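Long-range contacts in NANS (YJHS), A 9-O-acetyl N-acetylneuraminic acid esterase (Escherichia coli O157:H7 EDL933, PDB 3PT5), which probably hydrolyses the 9-O-acetyl group of 9-O-acetyl-N-acetylneuraminic acid, enabling the bacterium to grow on this sialic acid of host mucosal sites: residues Cys235-Lys243 / Ala307-Ser315; Ala263-Gln271 / Ile322-Phe333. All coordinates share one frame; numbering follows the deposited sequence.

Contact 1 (Cys235-Lys243 / Ala307-Ser315)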
loop_
_atom_site.group_PDB
_atom_site.type_symbol
_atom_site.label_atom_id
_atom_site.label_comp_id
_atom_site.label_asym_id
_atom_site.label_seq_id
_atom_site.Cartn_x
_atom_site.Cartn_y
_atom_site.Cartn_z
ATOM N N CYS A 235 0.478 -9.665 -5.213
ATOM C CA CYS A 235 1.848 -9.271 -4.878
ATOM C C CYS A 235 2.412 -8.471 -6.045
ATOM O O CYS A 235 2.543 -8.979 -7.166
ATOM C CB CYS A 235 2.691 -10.514 -4.601
ATOM S SG CYS A 235 2.080 -11.458 -3.231
ATOM N N GLY A 236 2.731 -7.209 -5.800
ATOM C CA GLY A 236 3.179 -6.330 -6.863
ATOM C C GLY A 236 4.676 -6.361 -7.093
ATOM O O GLY A 236 5.475 -6.645 -6.195
ATOM N N ASP A 237 5.041 -6.013 -8.313
ATOM C CA ASP A 237 6.436 -5.911 -8.724
ATOM C C ASP A 237 7.120 -4.665 -8.110
ATOM O O ASP A 237 6.527 -3.925 -7.290
ATOM C CB ASP A 237 6.454 -5.858 -10.264
ATOM C CG ASP A 237 7.743 -6.421 -10.893
ATOM O OD1 ASP A 237 8.700 -6.762 -10.160
ATOM O OD2 ASP A 237 7.781 -6.517 -12.148
ATOM N N THR A 238 8.370 -4.442 -8.482
ATOM C CA THR A 238 9.126 -3.294 -7.987
ATOM C C THR A 238 9.658 -2.491 -9.183
ATOM O O THR A 238 9.345 -2.817 -10.339
ATOM C CB THR A 238 10.248 -3.740 -7.030
ATOM O OG1 THR A 238 10.873 -2.582 -6.442
ATOM C CG2 THR A 238 11.271 -4.592 -7.726
ATOM N N THR A 239 10.406 -1.414 -8.907
ATOM C CA THR A 239 10.894 -0.535 -9.975
ATOM C C THR A 239 12.117 -1.087 -10.688
ATOM O O THR A 239 12.786 -1.999 -10.188
ATOM C CB THR A 239 11.279 0.871 -9.470
ATOM O OG1 THR A 239 12.580 0.821 -8.867
ATOM C CG2 THR A 239 10.258 1.382 -8.486
ATOM N N TRP A 240 12.444 -0.455 -11.808
ATOM C CA TRP A 240 13.551 -0.905 -12.627
ATOM C C TRP A 240 14.869 -0.820 -11.897
ATOM O O TRP A 240 15.771 -1.604 -12.177
ATOM C CB TRP A 240 13.628 -0.096 -13.922
ATOM C CG TRP A 240 13.876 1.386 -13.791
ATOM C CD1 TRP A 240 12.923 2.386 -13.852
ATOM C CD2 TRP A 240 15.144 2.046 -13.686
ATOM N NE1 TRP A 240 13.537 3.628 -13.761
ATOM C CE2 TRP A 240 14.892 3.443 -13.666
ATOM C CE3 TRP A 240 16.478 1.595 -13.602
ATOM C CZ2 TRP A 240 15.920 4.388 -13.540
ATOM C CZ3 TRP A 240 17.502 2.547 -13.478
ATOM C CH2 TRP A 240 17.208 3.921 -13.442
ATOM N N TYR A 241 14.977 0.129 -10.964
ATOM C CA TYR A 241 16.214 0.278 -10.158
ATOM C C TYR A 241 16.566 -1.041 -9.449
ATOM O O TYR A 241 17.731 -1.547 -9.518
ATOM C CB TYR A 241 16.072 1.421 -9.132
ATOM C CG TYR A 241 17.199 1.349 -8.118
ATOM C CD1 TYR A 241 18.471 1.814 -8.446
ATOM C CD2 TYR A 241 17.012 0.753 -6.881
ATOM C CE1 TYR A 241 19.530 1.719 -7.546
ATOM C CE2 TYR A 241 18.066 0.637 -5.965
ATOM C CZ TYR A 241 19.318 1.119 -6.323
ATOM O OH TYR A 241 20.357 1.018 -5.449
ATOM N N TRP A 242 15.572 -1.603 -8.762
ATOM C CA TRP A 242 15.773 -2.791 -7.928
ATOM C C TRP A 242 16.029 -4.036 -8.790
ATOM O O TRP A 242 16.932 -4.825 -8.526
ATOM C CB TRP A 242 14.527 -2.976 -7.057
ATOM C CG TRP A 242 14.362 -1.865 -6.069
ATOM C CD1 TRP A 242 13.476 -0.800 -6.148
ATOM C CD2 TRP A 242 15.143 -1.649 -4.889
ATOM N NE1 TRP A 242 13.624 0.011 -5.060
ATOM C CE2 TRP A 242 14.644 -0.460 -4.271
ATOM C CE3 TRP A 242 16.197 -2.347 -4.280
ATOM C CZ2 TRP A 242 15.164 0.043 -3.070
ATOM C CZ3 TRP A 242 16.724 -1.845 -3.069
ATOM C CH2 TRP A 242 16.201 -0.650 -2.483
ATOM N N LYS A 243 15.248 -4.171 -9.848
ATOM C CA LYS A 243 15.447 -5.259 -10.810
ATOM C C LYS A 243 16.798 -5.241 -11.495
ATOM O O LYS A 243 17.384 -6.305 -11.718
ATOM C CB LYS A 243 14.408 -5.196 -11.904
ATOM C CG LYS A 243 13.004 -5.340 -11.466
ATOM C CD LYS A 243 12.210 -5.246 -12.693
ATOM C CE LYS A 243 10.748 -5.447 -12.459
ATOM N NZ LYS A 243 10.181 -6.168 -13.640
ATOM N N ALA A 307 17.388 9.738 -1.238
ATOM C CA ALA A 307 18.308 10.249 -2.239
ATOM C C ALA A 307 18.277 9.465 -3.559
ATOM O O ALA A 307 18.426 10.048 -4.633
ATOM C CB ALA A 307 19.734 10.345 -1.670
ATOM N N LEU A 308 18.056 8.148 -3.481
ATOM C CA LEU A 308 17.862 7.300 -4.664
ATOM C C LEU A 308 16.468 7.516 -5.236
ATOM O O LEU A 308 15.494 7.018 -4.682
ATOM C CB LEU A 308 18.027 5.817 -4.285
ATOM C CG LEU A 308 19.452 5.297 -4.056
ATOM C CD1 LEU A 308 19.440 3.862 -3.507
ATOM C CD2 LEU A 308 20.298 5.373 -5.338
ATOM N N ARG A 309 16.366 8.249 -6.329
ATOM C CA ARG A 309 15.040 8.668 -6.839
ATOM C C ARG A 309 14.272 7.524 -7.484
ATOM O O ARG A 309 13.060 7.402 -7.288
ATOM C CB ARG A 309 15.170 9.833 -7.838
ATOM C CG ARG A 309 16.143 10.977 -7.411
ATOM C CD ARG A 309 15.787 11.587 -6.042
ATOM N NE ARG A 309 14.459 12.238 -6.009
ATOM C CZ ARG A 309 14.153 13.383 -6.640
ATOM N NH1 ARG A 309 15.057 13.991 -7.408
ATOM N NH2 ARG A 309 12.935 13.905 -6.528
ATOM N N SER A 310 14.989 6.709 -8.250
ATOM C CA SER A 310 14.421 5.624 -9.068
ATOM C C SER A 310 13.965 4.408 -8.240
ATOM O O SER A 310 13.396 3.450 -8.775
ATOM C CB SER A 310 15.457 5.164 -10.119
ATOM O OG SER A 310 16.639 4.742 -9.453
ATOM N N SER A 311 14.147 4.467 -6.932
ATOM C CA SER A 311 13.767 3.352 -6.102
ATOM C C SER A 311 12.269 3.269 -5.789
ATOM O O SER A 311 11.793 2.224 -5.285
ATOM C CB SER A 311 14.566 3.388 -4.797
ATOM O OG SER A 311 14.282 4.586 -4.085
ATOM N N HIS A 312 11.551 4.358 -6.059
ATOM C CA HIS A 312 10.108 4.394 -5.842
ATOM C C HIS A 312 9.313 4.827 -7.061
ATOM O O HIS A 312 9.763 5.680 -7.862
ATOM C CB HIS A 312 9.740 5.337 -4.709
ATOM C CG HIS A 312 10.615 5.204 -3.533
ATOM N ND1 HIS A 312 11.611 5.996 -3.084
ATOM C CD2 HIS A 312 10.485 4.172 -2.629
ATOM C CE1 HIS A 312 12.081 5.423 -1.932
ATOM N NE2 HIS A 312 11.399 4.320 -1.686
ATOM N N PHE A 313 8.114 4.244 -7.185
ATOM C CA PHE A 313 7.190 4.635 -8.261
ATOM C C PHE A 313 6.669 6.044 -8.059
ATOM O O PHE A 313 6.537 6.503 -6.923
ATOM C CB PHE A 313 6.012 3.696 -8.326
ATOM C CG PHE A 313 6.376 2.311 -8.748
ATOM C CD1 PHE A 313 6.721 2.040 -10.090
ATOM C CD2 PHE A 313 6.285 1.280 -7.820
ATOM C CE1 PHE A 313 7.033 0.730 -10.476
ATOM C CE2 PHE A 313 6.569 -0.049 -8.200
ATOM C CZ PHE A 313 6.951 -0.297 -9.519
ATOM N N SER A 314 6.414 6.724 -9.180
ATOM C CA SER A 314 5.953 8.125 -9.168
ATOM C C SER A 314 4.492 8.226 -8.754
ATOM O O SER A 314 3.734 7.245 -8.791
ATOM C CB SER A 314 6.117 8.758 -10.567
ATOM O OG SER A 314 5.241 8.104 -11.532
ATOM N N SER A 315 4.085 9.445 -8.398
ATOM C CA SER A 315 2.672 9.696 -8.124
ATOM C C SER A 315 1.802 9.366 -9.341
ATOM O O SER A 315 0.746 8.754 -9.201
ATOM C CB SER A 315 2.490 11.164 -7.733
ATOM O OG SER A 315 3.293 11.463 -6.606
#
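Thr239 meets the loop 307-315 with both branches of its side chain. With OG1 set between the backbone N and the carbonyl carbon (chi1 80°), the hydroxyl reaches Ser310, and OG1 donates to Ser310 O at 2.8 Å in the carbonyl plane; OG1 also accepts a weak N-cap bond from Tyr241 N. The methyl branch turns to Phe313: CG2 lies over the ring centre, 3.7 Å from the centroid, an almost vertical CH-pi contact. Trp242 adds a second grip. Its NE1 donates to Ser311 O at 2.9 Å, using a lone pair of the carbonyl and keeping the acceptor within 2° of the indole plane; Asn31 ND2 also binds this oxygen. Ser311 OG donates to Leu308 O at 2.8 Å, within the loop. The tight, buried part thus combines carbonyl oxygens with aromatic rings. Toward solvent the fit slackens. Tyr241 and exposed Leu308 cross at about a right angle and meet through OH and CD1 at 3.6 Å. Nearby, Ser310 CB rests against Trp240 CZ2 at 3.5 Å, while the indole N-H of Trp240 is held by Glu284. The contact joins the loop beyond strand 233-236 and the first turn of helix 240-245 to the loop entering helix 315-335, with Phe313 wedged against Met189 of strand 182-189.

Contact 2 (Ala263-Gln271 / Ile322-Phe333); sequences ANIIFVDFQ and ISDRFVEAILQF
Arg325 seizes Asp269 side-on at two different groups, one of the backbone and one of the side chain. NE donates to Asp269 O at 2.8 Å and NH2 to Asp269 OD1 at 2.9 Å, the latter a salt bridge. The arginine chain is bent at chi2 and chi3 (-69° and -87°), which lays the guanidinium alongside the Asp269 side chain, just past the strand, and NH1 is left to pair with Glu328 OE1 at 3.0 Å. Asp269 OD1 and Glu328 OE1 both lie near the guanidinium plane, at its edge, which should limit its rotation. One residue on, in the loop after the strand, Phe270 is sandwiched: Val268 O lies above one face, towards the rim, and Ile322 CG1 sits over the centre of the opposite one, while CZ touches Phe326 CE1 at 3.8 Å. This is the alpha/beta layering of an SGNH hydrolase, with helix 315-335 running roughly antiparallel to strand 265-268, an edge strand of the central sheet within the chain; the local axes approach to 9.1 Å at 150°. Val268 fills the middle of the interface, CG1 standing over the centre of the Phe326 ring and CG2 pressing on Ala329 CB at 3.8 Å. Farther on, Ile266 CD1 reaches Phe333 CD1 at 3.8 Å. Asn264 meets the same ring at its edge, OD1 lying 3.5 Å from Phe333 CE1 with amide and ring nearly perpendicular, while its ND2 is bound to Asp230 O.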
loop_
_atom_site.group_PDB
_atom_site.type_symbol
_atom_site.label_atom_id
_atom_site.label_comp_id
_atom_site.label_asym_id
_atom_site.label_seq_id
_atom_site.Cartn_x
_atom_site.Cartn_y
_atom_site.Cartn_z
ATOM N N ALA A 263 -1.547 -21.458 -2.446
ATOM C CA ALA A 263 -2.663 -21.102 -3.318
ATOM C C ALA A 263 -2.886 -19.582 -3.300
ATOM O O ALA A 263 -2.658 -18.920 -2.281
ATOM C CB ALA A 263 -3.936 -21.819 -2.845
ATOM N N ASN A 264 -3.335 -19.054 -4.441
ATOM C CA ASN A 264 -3.866 -17.696 -4.527
ATOM C C ASN A 264 -2.834 -16.633 -4.206
ATOM O O ASN A 264 -3.117 -15.668 -3.513
ATOM C CB ASN A 264 -5.122 -17.556 -3.667
ATOM C CG ASN A 264 -6.245 -18.460 -4.147
ATOM O OD1 ASN A 264 -6.306 -18.822 -5.334
ATOM N ND2 ASN A 264 -7.135 -18.819 -3.236
ATOM N N ILE A 265 -1.645 -16.821 -4.758
ATOM C CA ILE A 265 -0.624 -15.801 -4.700
ATOM C C ILE A 265 -0.551 -15.282 -6.121
ATOM O O ILE A 265 -0.143 -16.015 -7.035
ATOM C CB ILE A 265 0.743 -16.356 -4.197
ATOM C CG1 ILE A 265 0.592 -17.078 -2.841
ATOM C CG2 ILE A 265 1.822 -15.232 -4.169
ATOM C CD1 ILE A 265 0.223 -16.197 -1.631
ATOM N N ILE A 266 -0.963 -14.024 -6.313
ATOM C CA ILE A 266 -1.135 -13.499 -7.662
ATOM C C ILE A 266 -0.138 -12.368 -7.910
ATOM O O ILE A 266 -0.205 -11.327 -7.261
ATOM C CB ILE A 266 -2.583 -13.038 -7.898
ATOM C CG1 ILE A 266 -3.561 -14.203 -7.700
ATOM C CG2 ILE A 266 -2.786 -12.475 -9.311
ATOM C CD1 ILE A 266 -4.290 -14.113 -6.415
ATOM N N PHE A 267 0.781 -12.604 -8.846
ATOM C CA PHE A 267 1.796 -11.622 -9.197
ATOM C C PHE A 267 1.220 -10.531 -10.085
ATOM O O PHE A 267 0.601 -10.796 -11.136
ATOM C CB PHE A 267 2.980 -12.287 -9.896
ATOM C CG PHE A 267 4.106 -11.352 -10.193
ATOM C CD1 PHE A 267 4.809 -10.707 -9.166
ATOM C CD2 PHE A 267 4.508 -11.154 -11.506
ATOM C CE1 PHE A 267 5.890 -9.847 -9.486
ATOM C CE2 PHE A 267 5.561 -10.296 -11.814
ATOM C CZ PHE A 267 6.255 -9.671 -10.817
ATOM N N VAL A 268 1.411 -9.289 -9.654
ATOM C CA VAL A 268 0.915 -8.146 -10.390
ATOM C C VAL A 268 2.097 -7.339 -10.916
ATOM O O VAL A 268 2.853 -6.802 -10.127
ATOM C CB VAL A 268 -0.005 -7.238 -9.493
ATOM C CG1 VAL A 268 -0.473 -6.049 -10.288
ATOM C CG2 VAL A 268 -1.185 -8.014 -8.961
ATOM N N ASP A 269 2.259 -7.231 -12.238
ATOM C CA ASP A 269 3.339 -6.411 -12.756
ATOM C C ASP A 269 2.889 -5.227 -13.599
ATOM O O ASP A 269 1.701 -5.103 -13.906
ATOM C CB ASP A 269 4.411 -7.279 -13.435
ATOM C CG ASP A 269 3.936 -7.930 -14.699
ATOM O OD1 ASP A 269 2.754 -7.803 -15.077
ATOM O OD2 ASP A 269 4.794 -8.587 -15.350
ATOM N N PHE A 270 3.819 -4.328 -13.943
ATOM C CA PHE A 270 3.424 -3.028 -14.504
ATOM C C PHE A 270 4.114 -2.680 -15.801
ATOM O O PHE A 270 3.678 -1.777 -16.528
ATOM C CB PHE A 270 3.750 -1.920 -13.485
ATOM C CG PHE A 270 3.376 -2.286 -12.063
ATOM C CD1 PHE A 270 2.056 -2.522 -11.736
ATOM C CD2 PHE A 270 4.370 -2.424 -11.056
ATOM C CE1 PHE A 270 1.686 -2.881 -10.442
ATOM C CE2 PHE A 270 3.999 -2.802 -9.737
ATOM C CZ PHE A 270 2.649 -3.021 -9.437
ATOM N N GLN A 271 5.236 -3.343 -16.074
ATOM C CA GLN A 271 5.955 -2.987 -17.279
ATOM C C GLN A 271 6.671 -4.177 -17.897
ATOM O O GLN A 271 6.740 -5.273 -17.295
ATOM C CB GLN A 271 6.857 -1.769 -17.066
ATOM C CG GLN A 271 7.899 -1.903 -16.036
ATOM C CD GLN A 271 8.453 -0.557 -15.476
ATOM O OE1 GLN A 271 8.933 -0.560 -14.365
ATOM N NE2 GLN A 271 8.454 0.550 -16.263
ATOM N N ILE A 322 -0.203 1.458 -12.080
ATOM C CA ILE A 322 -0.073 0.577 -10.887
ATOM C C ILE A 322 -1.456 0.225 -10.337
ATOM O O ILE A 322 -1.784 -0.940 -10.100
ATOM C CB ILE A 322 0.796 1.220 -9.787
ATOM C CG1 ILE A 322 2.236 1.367 -10.291
ATOM C CG2 ILE A 322 0.668 0.468 -8.443
ATOM C CD1 ILE A 322 3.089 2.194 -9.415
ATOM N N SER A 323 -2.302 1.233 -10.152
ATOM C CA SER A 323 -3.643 0.963 -9.674
ATOM C C SER A 323 -4.481 0.264 -10.729
ATOM O O SER A 323 -5.284 -0.577 -10.366
ATOM C CB SER A 323 -4.314 2.232 -9.146
ATOM O OG SER A 323 -4.158 3.270 -10.090
ATOM N N ASP A 324 -4.234 0.539 -12.019
ATOM C CA ASP A 324 -4.909 -0.213 -13.092
ATOM C C ASP A 324 -4.654 -1.696 -12.947
ATOM O O ASP A 324 -5.580 -2.492 -13.030
ATOM C CB ASP A 324 -4.411 0.214 -14.476
ATOM C CG ASP A 324 -4.966 1.539 -14.927
ATOM O OD1 ASP A 324 -5.941 2.039 -14.341
ATOM O OD2 ASP A 324 -4.405 2.090 -15.922
ATOM N N ARG A 325 -3.389 -2.067 -12.724
ATOM C CA ARG A 325 -3.018 -3.487 -12.810
ATOM C C ARG A 325 -3.530 -4.239 -11.581
ATOM O O ARG A 325 -3.976 -5.400 -11.686
ATOM C CB ARG A 325 -1.503 -3.631 -12.996
ATOM C CG ARG A 325 -1.024 -3.232 -14.368
ATOM C CD ARG A 325 -1.506 -4.251 -15.443
ATOM N NE ARG A 325 -0.581 -5.383 -15.580
ATOM C CZ ARG A 325 -0.840 -6.552 -16.187
ATOM N NH1 ARG A 325 -2.038 -6.833 -16.672
ATOM N NH2 ARG A 325 0.119 -7.472 -16.263
ATOM N N PHE A 326 -3.487 -3.605 -10.411
ATOM C CA PHE A 326 -4.108 -4.246 -9.239
ATOM C C PHE A 326 -5.587 -4.460 -9.423
ATOM O O PHE A 326 -6.077 -5.537 -9.105
ATOM C CB PHE A 326 -3.877 -3.445 -7.955
ATOM C CG PHE A 326 -2.557 -3.756 -7.304
ATOM C CD1 PHE A 326 -1.468 -2.899 -7.463
ATOM C CD2 PHE A 326 -2.409 -4.915 -6.547
ATOM C CE1 PHE A 326 -0.226 -3.208 -6.894
ATOM C CE2 PHE A 326 -1.165 -5.223 -5.972
ATOM C CZ PHE A 326 -0.082 -4.372 -6.165
ATOM N N VAL A 327 -6.294 -3.427 -9.897
ATOM C CA VAL A 327 -7.732 -3.534 -10.073
ATOM C C VAL A 327 -8.065 -4.628 -11.108
ATOM O O VAL A 327 -8.987 -5.414 -10.892
ATOM C CB VAL A 327 -8.385 -2.168 -10.395
ATOM C CG1 VAL A 327 -9.846 -2.322 -10.806
ATOM C CG2 VAL A 327 -8.221 -1.234 -9.151
ATOM N N GLU A 328 -7.324 -4.685 -12.206
ATOM C CA GLU A 328 -7.528 -5.768 -13.190
ATOM C C GLU A 328 -7.386 -7.145 -12.495
ATOM O O GLU A 328 -8.190 -8.065 -12.722
ATOM C CB GLU A 328 -6.492 -5.681 -14.307
ATOM C CG GLU A 328 -6.579 -4.501 -15.259
ATOM C CD GLU A 328 -5.263 -4.341 -16.054
ATOM O OE1 GLU A 328 -4.618 -5.388 -16.342
ATOM O OE2 GLU A 328 -4.861 -3.177 -16.356
ATOM N N ALA A 329 -6.342 -7.300 -11.676
ATOM C CA ALA A 329 -6.099 -8.573 -10.995
ATOM C C ALA A 329 -7.158 -8.943 -9.963
ATOM O O ALA A 329 -7.540 -10.124 -9.828
ATOM C CB ALA A 329 -4.688 -8.608 -10.395
ATOM N N ILE A 330 -7.621 -7.943 -9.222
ATOM C CA ILE A 330 -8.616 -8.180 -8.196
ATOM C C ILE A 330 -9.977 -8.563 -8.826
ATOM O O ILE A 330 -10.596 -9.532 -8.418
ATOM C CB ILE A 330 -8.760 -6.916 -7.321
ATOM C CG1 ILE A 330 -7.488 -6.689 -6.495
ATOM C CG2 ILE A 330 -10.013 -7.023 -6.443
ATOM C CD1 ILE A 330 -7.438 -5.228 -5.921
ATOM N N LEU A 331 -10.370 -7.840 -9.866
ATOM C CA LEU A 331 -11.625 -8.132 -10.575
ATOM C C LEU A 331 -11.587 -9.507 -11.211
ATOM O O LEU A 331 -12.541 -10.281 -11.093
ATOM C CB LEU A 331 -11.936 -7.066 -11.632
ATOM C CG LEU A 331 -12.217 -5.635 -11.148
ATOM C CD1 LEU A 331 -12.300 -4.703 -12.361
ATOM C CD2 LEU A 331 -13.497 -5.538 -10.307
ATOM N N GLN A 332 -10.475 -9.823 -11.866
ATOM C CA GLN A 332 -10.296 -11.134 -12.474
ATOM C C GLN A 332 -10.395 -12.250 -11.442
ATOM O O GLN A 332 -11.095 -13.240 -11.662
ATOM C CB GLN A 332 -8.979 -11.221 -13.212
ATOM C CG GLN A 332 -8.853 -12.533 -13.963
ATOM C CD GLN A 332 -7.617 -12.611 -14.803
ATOM O OE1 GLN A 332 -7.125 -13.700 -15.094
ATOM N NE2 GLN A 332 -7.110 -11.462 -15.224
ATOM N N PHE A 333 -9.704 -12.107 -10.312
ATOM C CA PHE A 333 -9.715 -13.160 -9.313
ATOM C C PHE A 333 -11.140 -13.444 -8.858
ATOM O O PHE A 333 -11.589 -14.594 -8.816
ATOM C CB PHE A 333 -8.874 -12.797 -8.096
ATOM C CG PHE A 333 -8.891 -13.850 -7.051
ATOM C CD1 PHE A 333 -7.979 -14.914 -7.115
ATOM C CD2 PHE A 333 -9.825 -13.825 -6.025
ATOM C CE1 PHE A 333 -8.015 -15.920 -6.169
ATOM C CE2 PHE A 333 -9.868 -14.848 -5.076
ATOM C CZ PHE A 333 -8.954 -15.889 -5.154
#

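How the contacts relate
The two contacts, with centres about 17 Å apart, lie on neighbouring strands, 233-236 and 265-268, of one sheet: Cys235 N lies 2.7 Å from Ile266 O, and Cys235 O lies 2.8 Å from Val268 N, both probable hydrogen bonds. Their segments alternate along the chain, and loop 307-315 leads directly into helix 315-335, whose residues 322-333 form contact 2; Phe313 CG packs on Ile322 CD1 at 3.4 Å. Phe313 and Phe270 also meet, ring planes about 85° apart. Contact 1 lies beyond the C-terminal ends of the strands, where His312 touches Ser30, consistent with the serine-histidine site of SGNH hydrolases; contact 2 packs the helix that follows this loop against the sheet.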